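Cellulosomal scaffoldin (Acetivibrio cellulolyticus, PDB 3ZUC) carries a family 3b carbohydrate-binding module, the part described here, which binds crystalline cellulose and belongs to a cellulosome scaffold that probably also has endoglucanase activity. Local coordinates at residues 5-17 / 125-139. Sequence-based numbering, arbitrary orientation. Where two conformers were deposited one is given.
Sequences NLKVEFFNAGTQA and SFNSSATTYTSWDKV
Phe-11 turns the edge of its ring onto one face of Tyr-133 in a T-shaped pair, planes at 82° and centroids 5.0 Å apart, with CE1 over the centre of the tyrosine ring. One face of Phe-11 lies against the backbone of Thr-131 and Thr-132; chi1 of 73°, with CG between the backbone N and the carbonyl carbon, turns the ring onto residues 131-132. Val-139 CG1 sits over the centre of the Phe-10 ring in a CH-pi contact, 4.1 Å from the centroid. The five-membered ring of Trp-136 lies in a plane nearly parallel to that of Phe-10 but slid aside, CD1 reaching Phe-10 CD2 at 3.5 Å with little overlap. Asn-127 ND2 and a water lie over one face of the indole and Lys-138 CB over the opposite one, while NE1 donates to Ser-125 O near the ring plane. The Phe-126 ring has Ser-128 N over one face and Thr-15 CA at its edge, in plane; the Asn-12 side chain crosses it at about a right angle, CG nearest CD1. Backbone bonds join Phe-10 and Thr-134 as an antiparallel hydrogen-bonded pair, Phe-10 N to Thr-134 O being 2.9 Å. Asn-12 OD1 receives Asn-127 N at 2.9 Å, almost straight at 170°. Asn-127 OD1, in an Asx turn, takes both Ser-129 N and Ala-130 N, pinning the loop. A water links Phe-10 O to Asn-127 ND2. Glu-9 OE1 forms a salt bridge with Arg-27 of strand 24-30, and Tyr-133 OH bonds Glu-105. Within this CBM3 beta-sandwich, strand 6-12 lies between strand 24-30 and the short outermost strand 134-135, while the Phe-10 ring meets that of Tyr-45 of strand 42-47 in the other sheet.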
loop_
_atom_site.group_PDB
_atom_site.type_symbol
_atom_site.label_atom_id
_atom_site.label_comp_id
_atom_site.label_asym_id
_atom_site.label_seq_id
_atom_site.Cartn_x
_atom_site.Cartn_y
_atom_site.Cartn_z
ATOM N N ASN A 5 -6.830 3.441 15.336
ATOM C CA ASN A 5 -7.943 4.008 14.619
ATOM C C ASN A 5 -7.503 4.529 13.281
ATOM O O ASN A 5 -7.656 5.721 13.003
ATOM C CB ASN A 5 -8.613 5.128 15.417
ATOM C CG ASN A 5 -9.395 4.632 16.615
ATOM O OD1 ASN A 5 -9.944 3.540 16.613
ATOM N ND2 ASN A 5 -9.472 5.456 17.634
ATOM N N LEU A 6 -6.953 3.639 12.463
ATOM C CA LEU A 6 -6.525 3.997 11.123
ATOM C C LEU A 6 -7.435 3.290 10.121
ATOM O O LEU A 6 -7.390 2.067 9.991
ATOM C CB LEU A 6 -5.070 3.580 10.886
ATOM C CG LEU A 6 -4.480 4.190 9.618
ATOM C CD1 LEU A 6 -4.223 5.672 9.841
ATOM C CD2 LEU A 6 -3.223 3.454 9.201
ATOM N N LYS A 7 -8.251 4.070 9.420
ATOM C CA LYS A 7 -9.090 3.551 8.358
ATOM C C LYS A 7 -8.306 3.641 7.049
ATOM O O LYS A 7 -7.681 4.670 6.756
ATOM C CB LYS A 7 -10.373 4.375 8.280
ATOM C CG LYS A 7 -11.334 3.950 7.191
ATOM C CD LYS A 7 -12.628 4.726 7.285
ATOM C CE LYS A 7 -12.851 5.592 6.047
ATOM N NZ LYS A 7 -14.100 6.417 6.096
ATOM N N VAL A 8 -8.372 2.578 6.253
ATOM C CA VAL A 8 -7.604 2.473 5.034
ATOM C C VAL A 8 -8.549 2.327 3.856
ATOM O O VAL A 8 -9.388 1.425 3.817
ATOM C CB VAL A 8 -6.631 1.271 5.098
ATOM C CG1 VAL A 8 -5.801 1.210 3.831
ATOM C CG2 VAL A 8 -5.748 1.376 6.330
ATOM N N GLU A 9 -8.436 3.239 2.908
ATOM C CA GLU A 9 -9.149 3.158 1.650
ATOM C C GLU A 9 -8.109 3.044 0.525
ATOM O O GLU A 9 -6.942 3.428 0.700
ATOM C CB GLU A 9 -9.995 4.406 1.440
ATOM C CG GLU A 9 -11.082 4.640 2.448
ATOM C CD GLU A 9 -11.578 6.059 2.304
ATOM O OE1 GLU A 9 -10.964 6.967 2.884
ATOM O OE2 GLU A 9 -12.530 6.289 1.534
ATOM N N PHE A 10 -8.547 2.575 -0.638
ATOM C CA PHE A 10 -7.613 2.213 -1.669
ATOM C C PHE A 10 -8.280 2.247 -3.040
ATOM O O PHE A 10 -9.472 1.942 -3.151
ATOM C CB PHE A 10 -7.103 0.775 -1.415
ATOM C CG PHE A 10 -6.046 0.336 -2.399
ATOM C CD1 PHE A 10 -4.737 0.747 -2.239
ATOM C CD2 PHE A 10 -6.372 -0.419 -3.508
ATOM C CE1 PHE A 10 -3.778 0.436 -3.173
ATOM C CE2 PHE A 10 -5.400 -0.743 -4.436
ATOM C CZ PHE A 10 -4.119 -0.292 -4.255
ATOM N N PHE A 11 -7.496 2.531 -4.083
ATOM C CA PHE A 11 -7.839 2.142 -5.447
ATOM C C PHE A 11 -6.564 2.119 -6.272
ATOM O O PHE A 11 -5.510 2.592 -5.842
ATOM C CB PHE A 11 -8.944 3.008 -6.091
ATOM C CG PHE A 11 -8.550 4.418 -6.491
ATOM C CD1 PHE A 11 -8.387 5.414 -5.551
ATOM C CD2 PHE A 11 -8.428 4.754 -7.823
ATOM C CE1 PHE A 11 -8.095 6.720 -5.915
ATOM C CE2 PHE A 11 -8.130 6.059 -8.206
ATOM C CZ PHE A 11 -7.974 7.043 -7.256
ATOM N N ASN A 12 -6.665 1.532 -7.460
ATOM C CA ASN A 12 -5.571 1.471 -8.406
ATOM C C ASN A 12 -5.712 2.570 -9.452
ATOM O O ASN A 12 -6.761 2.661 -10.110
ATOM C CB ASN A 12 -5.580 0.119 -9.143
ATOM C CG ASN A 12 -5.187 -1.037 -8.241
ATOM O OD1 ASN A 12 -6.025 -1.651 -7.580
ATOM N ND2 ASN A 12 -3.887 -1.312 -8.178
ATOM N N ALA A 13 -4.688 3.400 -9.637
ATOM C CA ALA A 13 -4.815 4.522 -10.585
ATOM C C ALA A 13 -4.801 4.092 -12.033
ATOM O O ALA A 13 -5.300 4.821 -12.886
ATOM C CB ALA A 13 -3.742 5.572 -10.368
ATOM N N GLY A 14 -4.191 2.942 -12.310
ATOM C CA GLY A 14 -4.137 2.319 -13.627
ATOM C C GLY A 14 -4.605 0.884 -13.490
ATOM O O GLY A 14 -4.136 0.155 -12.614
ATOM N N THR A 15 -5.537 0.484 -14.344
ATOM C CA THR A 15 -6.192 -0.801 -14.195
ATOM C C THR A 15 -6.057 -1.729 -15.412
ATOM O O THR A 15 -6.829 -2.670 -15.558
ATOM C CB THR A 15 -7.664 -0.638 -13.824
ATOM O OG1 THR A 15 -8.283 0.183 -14.811
ATOM C CG2 THR A 15 -7.827 -0.036 -12.439
ATOM N N GLN A 16 -5.033 -1.482 -16.247
ATOM C CA GLN A 16 -4.672 -2.342 -17.398
ATOM C C GLN A 16 -4.267 -3.754 -16.878
ATOM O O GLN A 16 -3.382 -3.846 -16.031
ATOM C CB GLN A 16 -3.498 -1.682 -18.218
ATOM C CG GLN A 16 -3.224 -2.280 -19.640
ATOM C CD GLN A 16 -2.068 -1.652 -20.466
ATOM O OE1 GLN A 16 -1.082 -1.161 -19.936
ATOM N NE2 GLN A 16 -2.196 -1.726 -21.809
ATOM N N ALA A 17 -4.867 -4.855 -17.354
ATOM C CA ALA A 17 -4.412 -6.173 -16.886
ATOM C C ALA A 17 -2.941 -6.383 -17.211
ATOM O O ALA A 17 -2.145 -6.744 -16.341
ATOM C CB ALA A 17 -5.267 -7.287 -17.451
ATOM N N SER A 125 -4.400 -7.943 -4.140
ATOM C CA SER A 125 -4.794 -6.596 -3.747
ATOM C C SER A 125 -5.400 -5.738 -4.868
ATOM O O SER A 125 -5.860 -4.626 -4.591
ATOM C CB SER A 125 -3.611 -5.844 -3.145
ATOM O OG SER A 125 -3.125 -6.446 -1.961
ATOM N N PHE A 126 -5.379 -6.211 -6.111
ATOM C CA PHE A 126 -5.810 -5.381 -7.232
ATOM C C PHE A 126 -7.317 -5.196 -7.246
ATOM O O PHE A 126 -8.075 -6.159 -7.093
ATOM C CB PHE A 126 -5.387 -6.063 -8.535
ATOM C CG PHE A 126 -5.787 -5.330 -9.800
ATOM C CD1 PHE A 126 -5.287 -4.074 -10.091
ATOM C CD2 PHE A 126 -6.593 -5.953 -10.737
ATOM C CE1 PHE A 126 -5.602 -3.431 -11.273
ATOM C CE2 PHE A 126 -6.901 -5.323 -11.937
ATOM C CZ PHE A 126 -6.408 -4.061 -12.204
ATOM N N ASN A 127 -7.739 -3.956 -7.464
ATOM C CA ASN A 127 -9.141 -3.620 -7.614
ATOM C C ASN A 127 -9.356 -3.164 -9.053
ATOM O O ASN A 127 -8.923 -2.089 -9.452
ATOM C CB ASN A 127 -9.533 -2.551 -6.605
ATOM C CG ASN A 127 -11.015 -2.329 -6.593
ATOM O OD1 ASN A 127 -11.645 -2.369 -7.642
ATOM N ND2 ASN A 127 -11.589 -2.111 -5.427
ATOM N N SER A 128 -9.993 -4.017 -9.849
ATOM C CA SER A 128 -10.141 -3.727 -11.263
ATOM C C SER A 128 -11.223 -2.658 -11.552
ATOM O O SER A 128 -11.285 -2.156 -12.672
ATOM C CB SER A 128 -10.483 -5.003 -12.033
ATOM O OG SER A 128 -11.809 -5.385 -11.742
ATOM N N SER A 129 -12.039 -2.320 -10.558
ATOM C CA SER A 129 -13.290 -1.583 -10.773
ATOM C C SER A 129 -13.377 -0.209 -10.104
ATOM O O SER A 129 -14.073 0.685 -10.594
ATOM C CB SER A 129 -14.469 -2.457 -10.302
ATOM O OG SER A 129 -15.572 -1.670 -9.907
ATOM N N ALA A 130 -12.721 -0.042 -8.969
ATOM C CA ALA A 130 -12.843 1.213 -8.263
ATOM C C ALA A 130 -12.164 2.329 -9.004
ATOM O O ALA A 130 -11.041 2.177 -9.497
ATOM C CB ALA A 130 -12.325 1.105 -6.877
ATOM N N THR A 131 -12.828 3.478 -9.037
ATOM C CA THR A 131 -12.267 4.668 -9.656
ATOM C C THR A 131 -12.003 5.756 -8.607
ATOM O O THR A 131 -11.547 6.836 -8.962
ATOM C CB THR A 131 -13.203 5.204 -10.736
ATOM O OG1 THR A 131 -14.466 5.498 -10.138
ATOM C CG2 THR A 131 -13.375 4.175 -11.865
ATOM N N THR A 132 -12.331 5.459 -7.350
ATOM C CA THR A 132 -12.254 6.365 -6.208
ATOM C C THR A 132 -11.823 5.521 -5.039
ATOM O O THR A 132 -12.003 4.314 -5.060
ATOM C CB THR A 132 -13.693 7.058 -5.845
ATOM O OG1 THR A 132 -14.654 6.059 -5.462
ATOM C CG2 THR A 132 -14.231 7.844 -6.994
ATOM N N TYR A 133 -11.349 6.167 -3.993
ATOM C CA TYR A 133 -11.044 5.476 -2.752
ATOM C C TYR A 133 -12.231 4.663 -2.238
ATOM O O TYR A 133 -13.355 5.159 -2.140
ATOM C CB TYR A 133 -10.614 6.479 -1.705
ATOM C CG TYR A 133 -9.259 7.072 -2.009
ATOM C CD1 TYR A 133 -8.132 6.268 -1.993
ATOM C CD2 TYR A 133 -9.096 8.415 -2.315
ATOM C CE1 TYR A 133 -6.906 6.768 -2.282
ATOM C CE2 TYR A 133 -7.849 8.936 -2.603
ATOM C CZ TYR A 133 -6.749 8.093 -2.577
ATOM O OH TYR A 133 -5.477 8.550 -2.875
ATOM N N THR A 134 -11.914 3.447 -1.817
ATOM C CA THR A 134 -12.909 2.520 -1.327
ATOM C C THR A 134 -12.322 1.702 -0.189
ATOM O O THR A 134 -11.133 1.399 -0.184
ATOM C CB THR A 134 -13.362 1.651 -2.485
ATOM O OG1 THR A 134 -13.697 2.517 -3.563
ATOM C CG2 THR A 134 -14.592 0.841 -2.124
ATOM N N SER A 135 -13.154 1.355 0.788
ATOM C CA SER A 135 -12.693 0.572 1.916
ATOM C C SER A 135 -12.408 -0.855 1.429
ATOM O O SER A 135 -13.282 -1.592 0.950
ATOM C CB SER A 135 -13.701 0.643 3.058
ATOM O OG SER A 135 -13.862 1.992 3.487
ATOM N N TRP A 136 -11.144 -1.215 1.540
ATOM C CA TRP A 136 -10.596 -2.355 0.826
ATOM C C TRP A 136 -9.811 -3.214 1.791
ATOM O O TRP A 136 -8.759 -2.814 2.271
ATOM C CB TRP A 136 -9.708 -1.844 -0.308
ATOM C CG TRP A 136 -9.243 -2.824 -1.324
ATOM C CD1 TRP A 136 -7.946 -3.025 -1.702
ATOM C CD2 TRP A 136 -10.041 -3.652 -2.181
ATOM N NE1 TRP A 136 -7.886 -3.923 -2.731
ATOM C CE2 TRP A 136 -9.154 -4.326 -3.040
ATOM C CE3 TRP A 136 -11.418 -3.861 -2.334
ATOM C CZ2 TRP A 136 -9.586 -5.209 -4.010
ATOM C CZ3 TRP A 136 -11.844 -4.746 -3.298
ATOM C CH2 TRP A 136 -10.932 -5.412 -4.120
ATOM N N ASP A 137 -10.329 -4.410 2.075
ATOM C CA ASP A 137 -9.690 -5.293 3.050
ATOM C C ASP A 137 -8.643 -6.205 2.433
ATOM O O ASP A 137 -8.060 -7.032 3.134
ATOM C CB ASP A 137 -10.738 -6.110 3.837
ATOM C CG ASP A 137 -11.465 -7.149 3.001
ATOM O OD1 ASP A 137 -11.093 -7.384 1.840
ATOM O OD2 ASP A 137 -12.420 -7.754 3.547
ATOM N N LYS A 138 -8.331 -6.003 1.153
ATOM C CA LYS A 138 -7.329 -6.814 0.460
ATOM C C LYS A 138 -5.968 -6.124 0.404
ATOM O O LYS A 138 -5.029 -6.693 -0.142
ATOM C CB LYS A 138 -7.802 -7.190 -0.940
ATOM C CG LYS A 138 -9.114 -7.938 -0.969
ATOM C CD LYS A 138 -9.058 -9.173 -0.137
ATOM C CE LYS A 138 -10.335 -10.021 -0.279
ATOM N NZ LYS A 138 -11.572 -9.448 0.288
ATOM N N VAL A 139 -5.866 -4.925 0.963
ATOM C CA VAL A 139 -4.589 -4.349 1.380
ATOM C C VAL A 139 -4.565 -4.365 2.906
ATOM O O VAL A 139 -5.623 -4.377 3.542
ATOM C CB VAL A 139 -4.352 -2.921 0.820
ATOM C CG1 VAL A 139 -4.192 -2.969 -0.681
ATOM C CG2 VAL A 139 -5.481 -1.959 1.233
HETATM O O HOH W 1 -8.765 -0.109 2.073
HETATM O O HOH W 2 -9.919 -0.815 -3.713
HETATM O O HOH W 3 -9.116 0.414 -8.410
HETATM O O HOH W 4 -9.150 3.277 -11.347
#